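Local structure of MaoC family protein (Mycobacterium tuberculosis H37Rv, 3KHP) at residues P227-H230 with G231-Y235; G57-A60 with F61-E64; M192-R195 with E196-L200. The protein probably catalyses the dehydration of (3R)-3-hydroxyacyl thioesters, as do related enzymes of the MaoC and hydratase 2 families. All coordinates share one frame; numbering follows the deposited sequence.

Interaction 1: residues P227-H230 with G231-Y235; sequences PILH and GLCTY
The carbonyl oxygen of His230 takes the backbone N-H groups of both Cys233 and Thr234, at 2.9 Å from Cys233 N and 3.3 Å from Thr234 N, so the extended chain of residues 227-230 turns into helix 231-245 with His230 as its N-cap. The bond from Thr234 is the straighter of the two (N-H...O angle 164°) and is the first regular one of the helix. Over this turn Leu229 and Cys233 pack together. With CG swung opposite the backbone N (chi1 -168°), Leu229 sends both methyl branches to the sulfur: CD2 lies 3.8 Å and CD1 3.9 Å from Cys233 SG. CD2 also lies 3.8 Å from Thr234 OG1, the two side chains running obliquely past one another, so that one methyl touches both the thiol and the hydroxyl of the first turn. Helix 231-245 is the long central helix of the second half of the double hot-dog fold characteristic of this family, packed against the antiparallel sheet, and the contact forms its buried N-terminal end. His230 meets the helix through its CB, 3.9 Å from Cys233 CB, while its imidazole leads away from the turn. That ring stacks on His212 and stands edge-to-face with Tyr202, and NE2 is hydrogen-bonded to Asp207 O. Tyr202, Asp207 and His212 belong to the sequence YRLSGDRNPLHSDP, which matches the hydratase 2 motif, and His212 ND1 is also hydrogen-bonded to Ile228 O in the extended lead-in.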
loop_
_atom_site.group_PDB
_atom_site.type_symbol
_atom_site.label_atom_id
_atom_site.label_comp_id
_atom_site.label_asym_id
_atom_site.label_seq_id
_atom_site.Cartn_x
_atom_site.Cartn_y
_atom_site.Cartn_z
ATOM N N PRO A 227 -6.508 -14.035 8.998
ATOM C CA PRO A 227 -6.511 -12.634 9.406
ATOM C C PRO A 227 -7.737 -11.885 8.887
ATOM O O PRO A 227 -8.243 -12.198 7.822
ATOM C CB PRO A 227 -5.225 -12.093 8.794
ATOM C CG PRO A 227 -4.396 -13.285 8.487
ATOM C CD PRO A 227 -5.311 -14.413 8.232
ATOM N N ILE A 228 -8.233 -10.916 9.651
ATOM C CA ILE A 228 -9.426 -10.211 9.256
ATOM C C ILE A 228 -8.993 -8.905 8.622
ATOM O O ILE A 228 -7.926 -8.382 8.925
ATOM C CB ILE A 228 -10.389 -9.976 10.436
ATOM C CG1 ILE A 228 -9.766 -9.021 11.464
ATOM C CG2 ILE A 228 -10.767 -11.300 11.083
ATOM C CD1 ILE A 228 -10.665 -8.711 12.680
ATOM N N LEU A 229 -9.790 -8.400 7.692
ATOM C CA LEU A 229 -9.538 -7.096 7.138
ATOM C C LEU A 229 -9.734 -6.027 8.226
ATOM O O LEU A 229 -10.633 -6.127 9.073
ATOM C CB LEU A 229 -10.506 -6.855 5.983
ATOM C CG LEU A 229 -10.180 -5.651 5.103
ATOM C CD1 LEU A 229 -8.823 -5.859 4.377
ATOM C CD2 LEU A 229 -11.293 -5.398 4.140
ATOM N N HIS A 230 -8.929 -4.985 8.170
ATOM C CA HIS A 230 -9.077 -3.826 9.079
ATOM C C HIS A 230 -10.485 -3.280 8.952
ATOM O O HIS A 230 -10.938 -3.080 7.819
ATOM C CB HIS A 230 -8.167 -2.690 8.683
ATOM C CG HIS A 230 -6.702 -2.994 8.717
ATOM N ND1 HIS A 230 -6.089 -3.859 7.830
ATOM C CD2 HIS A 230 -5.704 -2.445 9.456
ATOM C CE1 HIS A 230 -4.782 -3.848 8.046
ATOM N NE2 HIS A 230 -4.522 -3.005 9.033
ATOM N N GLY A 231 -11.168 -3.029 10.092
ATOM C CA GLY A 231 -12.470 -2.352 10.097
ATOM C C GLY A 231 -12.457 -1.010 9.331
ATOM O O GLY A 231 -13.392 -0.680 8.577
ATOM N N LEU A 232 -11.403 -0.237 9.518
ATOM C CA LEU A 232 -11.300 1.026 8.817
ATOM C C LEU A 232 -11.132 0.832 7.298
ATOM O O LEU A 232 -11.475 1.738 6.527
ATOM C CB LEU A 232 -10.200 1.888 9.420
ATOM C CG LEU A 232 -10.580 2.432 10.828
ATOM C CD1 LEU A 232 -9.426 3.206 11.419
ATOM C CD2 LEU A 232 -11.899 3.299 10.780
ATOM N N CYS A 233 -10.644 -0.341 6.870
ATOM C CA CYS A 233 -10.515 -0.593 5.451
ATOM C C CYS A 233 -11.918 -0.790 4.864
ATOM O O CYS A 233 -12.272 -0.140 3.886
ATOM C CB CYS A 233 -9.631 -1.781 5.174
ATOM S SG CYS A 233 -9.462 -2.126 3.425
ATOM N N THR A 234 -12.710 -1.653 5.497
ATOM C CA THR A 234 -14.120 -1.803 5.199
ATOM C C THR A 234 -14.856 -0.463 5.127
ATOM O O THR A 234 -15.645 -0.210 4.214
ATOM C CB THR A 234 -14.799 -2.696 6.259
ATOM O OG1 THR A 234 -14.161 -3.977 6.268
ATOM C CG2 THR A 234 -16.216 -2.911 5.983
ATOM N N TYR A 235 -14.605 0.386 6.098
ATOM C CA TYR A 235 -15.193 1.710 6.158
ATOM C C TYR A 235 -14.775 2.579 4.954
ATOM O O TYR A 235 -15.601 3.232 4.343
ATOM C CB TYR A 235 -14.746 2.348 7.441
ATOM C CG TYR A 235 -15.256 3.710 7.795
ATOM C CD1 TYR A 235 -16.548 3.886 8.307
ATOM C CD2 TYR A 235 -14.409 4.806 7.759
ATOM C CE1 TYR A 235 -16.995 5.144 8.712
ATOM C CE2 TYR A 235 -14.849 6.056 8.159
ATOM C CZ TYR A 235 -16.140 6.212 8.648
ATOM O OH TYR A 235 -16.545 7.465 9.112
#

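Interaction 2: residues G57-A60 with F61-E64; sequences GDLA and FTTE
A short helix of a single turn, 59-62, in the hydratase 2 N-terminal domain region starts after Asp58, which stands at its N-cap and serves it through the backbone. Asp58 O accepts from Phe61 N at 2.9 Å, and only weakly from Thr62 N. The side chain of Asp58 makes no capping bond: CB lies at the edge of the Phe61 ring, in its plane, OD1 comes within 3.5 Å of Phe61 CD2, and OD2 makes a weak bond to Gly55 N. Carboxylate and ring planes are 67° apart, and the two side chains cross nearly at right angles. At the C-terminal end stands Thr63, the first residue to leave helical geometry, whose OG1 donates to Leu59 O at about 2.5 Å, tilted 30° from the carbonyl plane. Placing OG1 between its own backbone N and carbonyl carbon (chi1 66°) lets the hydroxyl fold back to that oxygen, while Thr63 CG2 rests 3.9 Å from Leu59 CD2. Thr62 OG1 is bound to Gly55 O. Phe61 packs on Ala49 and on Val243 of helix 231-245, whereas Leu59 meets Pro215 of the second subunit and Thr62 and Thr63 meet its Leu200. Since the Thr63 hydroxyl donates its hydrogen bond to Leu59 O, its further bond to Ser66 OG is consistent with OG1 accepting there. At this end of the helix the hydroxyl supplements the weak bond from Thr63 N to Leu59 O.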
loop_
_atom_site.group_PDB
_atom_site.type_symbol
_atom_site.label_atom_id
_atom_site.label_comp_id
_atom_site.label_asym_id
_atom_site.label_seq_id
_atom_site.Cartn_x
_atom_site.Cartn_y
_atom_site.Cartn_z
ATOM N N GLY A 57 -9.842 1.950 -12.293
ATOM C CA GLY A 57 -11.167 2.405 -12.654
ATOM C C GLY A 57 -11.449 3.786 -12.164
ATOM O O GLY A 57 -12.393 4.451 -12.637
ATOM N N ASP A 58 -10.607 4.279 -11.252
ATOM C CA ASP A 58 -10.866 5.612 -10.713
ATOM C C ASP A 58 -9.574 6.322 -10.482
ATOM O O ASP A 58 -9.154 6.540 -9.346
ATOM C CB ASP A 58 -11.733 5.558 -9.405
ATOM C CG ASP A 58 -11.080 4.737 -8.275
ATOM O OD1 ASP A 58 -11.662 4.664 -7.137
ATOM O OD2 ASP A 58 -9.984 4.168 -8.535
ATOM N N LEU A 59 -9.013 6.794 -11.567
ATOM C CA LEU A 59 -7.676 7.332 -11.614
ATOM C C LEU A 59 -7.484 8.629 -10.887
ATOM O O LEU A 59 -6.367 9.045 -10.611
ATOM C CB LEU A 59 -7.264 7.528 -13.074
ATOM C CG LEU A 59 -7.158 6.246 -13.902
ATOM C CD1 LEU A 59 -6.958 6.608 -15.372
ATOM C CD2 LEU A 59 -6.036 5.375 -13.347
ATOM N N ALA A 60 -8.564 9.286 -10.606
ATOM C CA ALA A 60 -8.578 10.468 -9.747
ATOM C C ALA A 60 -8.122 10.164 -8.332
ATOM O O ALA A 60 -7.569 11.012 -7.676
ATOM C CB ALA A 60 -10.013 11.014 -9.738
ATOM N N PHE A 61 -8.328 8.941 -7.862
ATOM C CA PHE A 61 -7.898 8.524 -6.511
ATOM C C PHE A 61 -6.578 7.777 -6.508
ATOM O O PHE A 61 -5.866 7.826 -5.496
ATOM C CB PHE A 61 -8.997 7.692 -5.856
ATOM C CG PHE A 61 -10.283 8.440 -5.742
ATOM C CD1 PHE A 61 -10.383 9.553 -4.927
ATOM C CD2 PHE A 61 -11.368 8.086 -6.468
ATOM C CE1 PHE A 61 -11.574 10.284 -4.841
ATOM C CE2 PHE A 61 -12.547 8.806 -6.385
ATOM C CZ PHE A 61 -12.642 9.912 -5.588
ATOM N N THR A 62 -6.214 7.148 -7.639
ATOM C CA THR A 62 -4.974 6.347 -7.701
ATOM C C THR A 62 -3.807 6.936 -8.528
ATOM O O THR A 62 -2.735 6.331 -8.632
ATOM C CB THR A 62 -5.323 4.978 -8.201
ATOM O OG1 THR A 62 -6.070 5.099 -9.427
ATOM C CG2 THR A 62 -6.206 4.289 -7.154
ATOM N N THR A 63 -4.006 8.121 -9.096
ATOM C CA THR A 63 -2.954 8.803 -9.820
ATOM C C THR A 63 -3.015 10.315 -9.616
ATOM O O THR A 63 -4.101 10.903 -9.432
ATOM C CB THR A 63 -3.010 8.536 -11.354
ATOM O OG1 THR A 63 -4.212 9.122 -11.921
ATOM C CG2 THR A 63 -2.913 7.029 -11.666
ATOM N N GLU A 64 -1.837 10.929 -9.702
ATOM C CA GLU A 64 -1.681 12.363 -9.551
ATOM C C GLU A 64 -1.345 13.116 -10.833
ATOM O O GLU A 64 -1.441 14.360 -10.841
ATOM C CB GLU A 64 -0.594 12.661 -8.532
ATOM C CG GLU A 64 0.814 12.650 -9.031
ATOM C CD GLU A 64 1.348 11.258 -9.342
ATOM O OE1 GLU A 64 0.574 10.280 -9.418
ATOM O OE2 GLU A 64 2.571 11.167 -9.534
#

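Interaction 3: residues M192-R195 with E196-L200; sequences MPTR and EDQAL
Two flat groups of residues 196-200 meet Thr194 and Arg195: the Gln198 amide, which presents its oxygen to the backbone, and the Asp197 carboxylate, which lies along the Arg195 chain. Gln198 OE1 accepts from Arg195 N at 2.9 Å, the donor tilted 23° from the amide plane, and stands 3.5 Å from Thr194 CB. A water 3.1 Å from Gln198 OE1 donates to it and also to Pro193 O. With NE2 bound to Gly51 O, the amide is gripped at both ends and its rotation is fixed. CG turned away from the backbone N (chi1 -164°) and an extended chain beyond it carry the amide back to Arg195. Between the same two residues Gln198 N donates to Arg195 O at 2.8 Å, closing a type I beta turn. Asp197 OD1 lies 3.2 Å from Arg195 CB and 3.6 Å from Arg195 CD, the side chains running side by side with guanidinium and carboxylate planes 60° apart. The charged ends do not meet: Asp197 OD2 forms a salt bridge with Arg195 of the second subunit. Glu196 OE2 is hydrogen-bonded to Thr56 OG1 of the second subunit. The turn leads from strand 188-192, one of the two outermost strands of the sheet within this chain, into helix 198-202, with Gln198 against Cys233 of helix 231-245 and Thr194 OG1 bonded to Glu269 O and Gly268 N, just before strand 271-279.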
loop_
_atom_site.group_PDB
_atom_site.type_symbol
_atom_site.label_atom_id
_atom_site.label_comp_id
_atom_site.label_asym_id
_atom_site.label_seq_id
_atom_site.Cartn_x
_atom_site.Cartn_y
_atom_site.Cartn_z
ATOM N N MET A 192 -18.433 -3.793 -4.025
ATOM C CA MET A 192 -17.021 -3.507 -4.158
ATOM C C MET A 192 -16.252 -4.737 -3.725
ATOM O O MET A 192 -16.362 -5.204 -2.594
ATOM C CB MET A 192 -16.635 -2.321 -3.300
ATOM C CG MET A 192 -17.222 -1.001 -3.710
ATOM S SD MET A 192 -16.398 -0.293 -5.121
ATOM C CE MET A 192 -17.124 1.363 -5.106
ATOM N N PRO A 193 -15.485 -5.303 -4.632
ATOM C CA PRO A 193 -14.738 -6.482 -4.216
ATOM C C PRO A 193 -13.537 -6.071 -3.404
ATOM O O PRO A 193 -13.160 -4.918 -3.432
ATOM C CB PRO A 193 -14.314 -7.126 -5.541
ATOM C CG PRO A 193 -14.406 -6.114 -6.528
ATOM C CD PRO A 193 -15.452 -5.109 -6.094
ATOM N N THR A 194 -12.958 -7.020 -2.672
ATOM C CA THR A 194 -11.727 -6.773 -1.987
ATOM C C THR A 194 -10.786 -7.877 -2.350
ATOM O O THR A 194 -11.217 -8.923 -2.798
ATOM C CB THR A 194 -11.913 -6.719 -0.464
ATOM O OG1 THR A 194 -12.206 -8.027 0.008
ATOM C CG2 THR A 194 -13.018 -5.776 -0.095
ATOM N N ARG A 195 -9.507 -7.634 -2.157
ATOM C CA ARG A 195 -8.488 -8.604 -2.502
ATOM C C ARG A 195 -8.046 -9.392 -1.284
ATOM O O ARG A 195 -7.990 -8.891 -0.181
ATOM C CB ARG A 195 -7.264 -7.931 -3.083
ATOM C CG ARG A 195 -7.460 -7.429 -4.519
ATOM C CD ARG A 195 -6.252 -6.671 -4.964
ATOM N NE ARG A 195 -6.559 -5.940 -6.200
ATOM C CZ ARG A 195 -6.521 -6.457 -7.428
ATOM N NH1 ARG A 195 -6.840 -5.686 -8.443
ATOM N NH2 ARG A 195 -6.172 -7.728 -7.643
ATOM N N GLU A 196 -7.711 -10.631 -1.556
ATOM C CA GLU A 196 -7.176 -11.572 -0.612
ATOM C C GLU A 196 -5.942 -11.022 0.088
ATOM O O GLU A 196 -5.698 -11.308 1.239
ATOM C CB GLU A 196 -6.841 -12.854 -1.413
ATOM C CG GLU A 196 -6.402 -13.982 -0.607
ATOM C CD GLU A 196 -4.886 -13.966 -0.375
ATOM O OE1 GLU A 196 -4.139 -13.407 -1.240
ATOM O OE2 GLU A 196 -4.469 -14.537 0.672
ATOM N N ASP A 197 -5.162 -10.220 -0.617
ATOM C CA ASP A 197 -3.995 -9.575 -0.031
ATOM C C ASP A 197 -4.241 -8.122 0.354
ATOM O O ASP A 197 -3.295 -7.393 0.609
ATOM C CB ASP A 197 -2.815 -9.668 -0.992
ATOM C CG ASP A 197 -3.055 -8.915 -2.312
ATOM O OD1 ASP A 197 -4.197 -8.404 -2.538
ATOM O OD2 ASP A 197 -2.109 -8.882 -3.140
ATOM N N GLN A 198 -5.489 -7.685 0.443
ATOM C CA GLN A 198 -5.724 -6.261 0.624
ATOM C C GLN A 198 -5.208 -5.693 1.953
ATOM O O GLN A 198 -4.739 -4.578 2.000
ATOM C CB GLN A 198 -7.188 -5.911 0.448
ATOM C CG GLN A 198 -7.397 -4.433 0.240
ATOM C CD GLN A 198 -8.664 -4.124 -0.543
ATOM O OE1 GLN A 198 -9.079 -4.886 -1.444
ATOM N NE2 GLN A 198 -9.315 -3.033 -0.169
ATOM N N ALA A 199 -5.280 -6.450 3.025
ATOM C CA ALA A 199 -4.830 -5.955 4.297
ATOM C C ALA A 199 -3.329 -5.637 4.289
ATOM O O ALA A 199 -2.874 -4.720 4.979
ATOM C CB ALA A 199 -5.202 -6.935 5.412
ATOM N N LEU A 200 -2.566 -6.400 3.497
ATOM C CA LEU A 200 -1.137 -6.164 3.350
ATOM C C LEU A 200 -0.806 -4.831 2.748
ATOM O O LEU A 200 0.252 -4.281 3.069
ATOM C CB LEU A 200 -0.431 -7.272 2.542
ATOM C CG LEU A 200 -0.516 -8.733 3.011
ATOM C CD1 LEU A 200 0.198 -9.663 2.099
ATOM C CD2 LEU A 200 -0.067 -8.934 4.419
HETATM O O HOH W 1 -10.233 -4.558 -4.252
#

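Interactions 1 and 3 are neighbours within the MaoC-like region, their centres about 9 Å apart, and they touch where Leu229, His230 and Cys233 pack on Gln198 and Ala199; together they join the starts of helices 231-245 and 198-202. Interaction 1 is the buried one, made of backbone hydrogen bonds of the first helical turn and apolar packing. Interaction 3 is partly buried and adds hydrogen bonds of a side-chain amide, a bridging water and charges shared with the second subunit. Interaction 2 lies in the hydratase 2 region, about 7 Å from interaction 3 at the nearest atoms. It too borders the second subunit, there through Glu64 salt bridges to Arg203 and Arg208 of that subunit, while backbone bonds and a threonine hydroxyl hold its own turn.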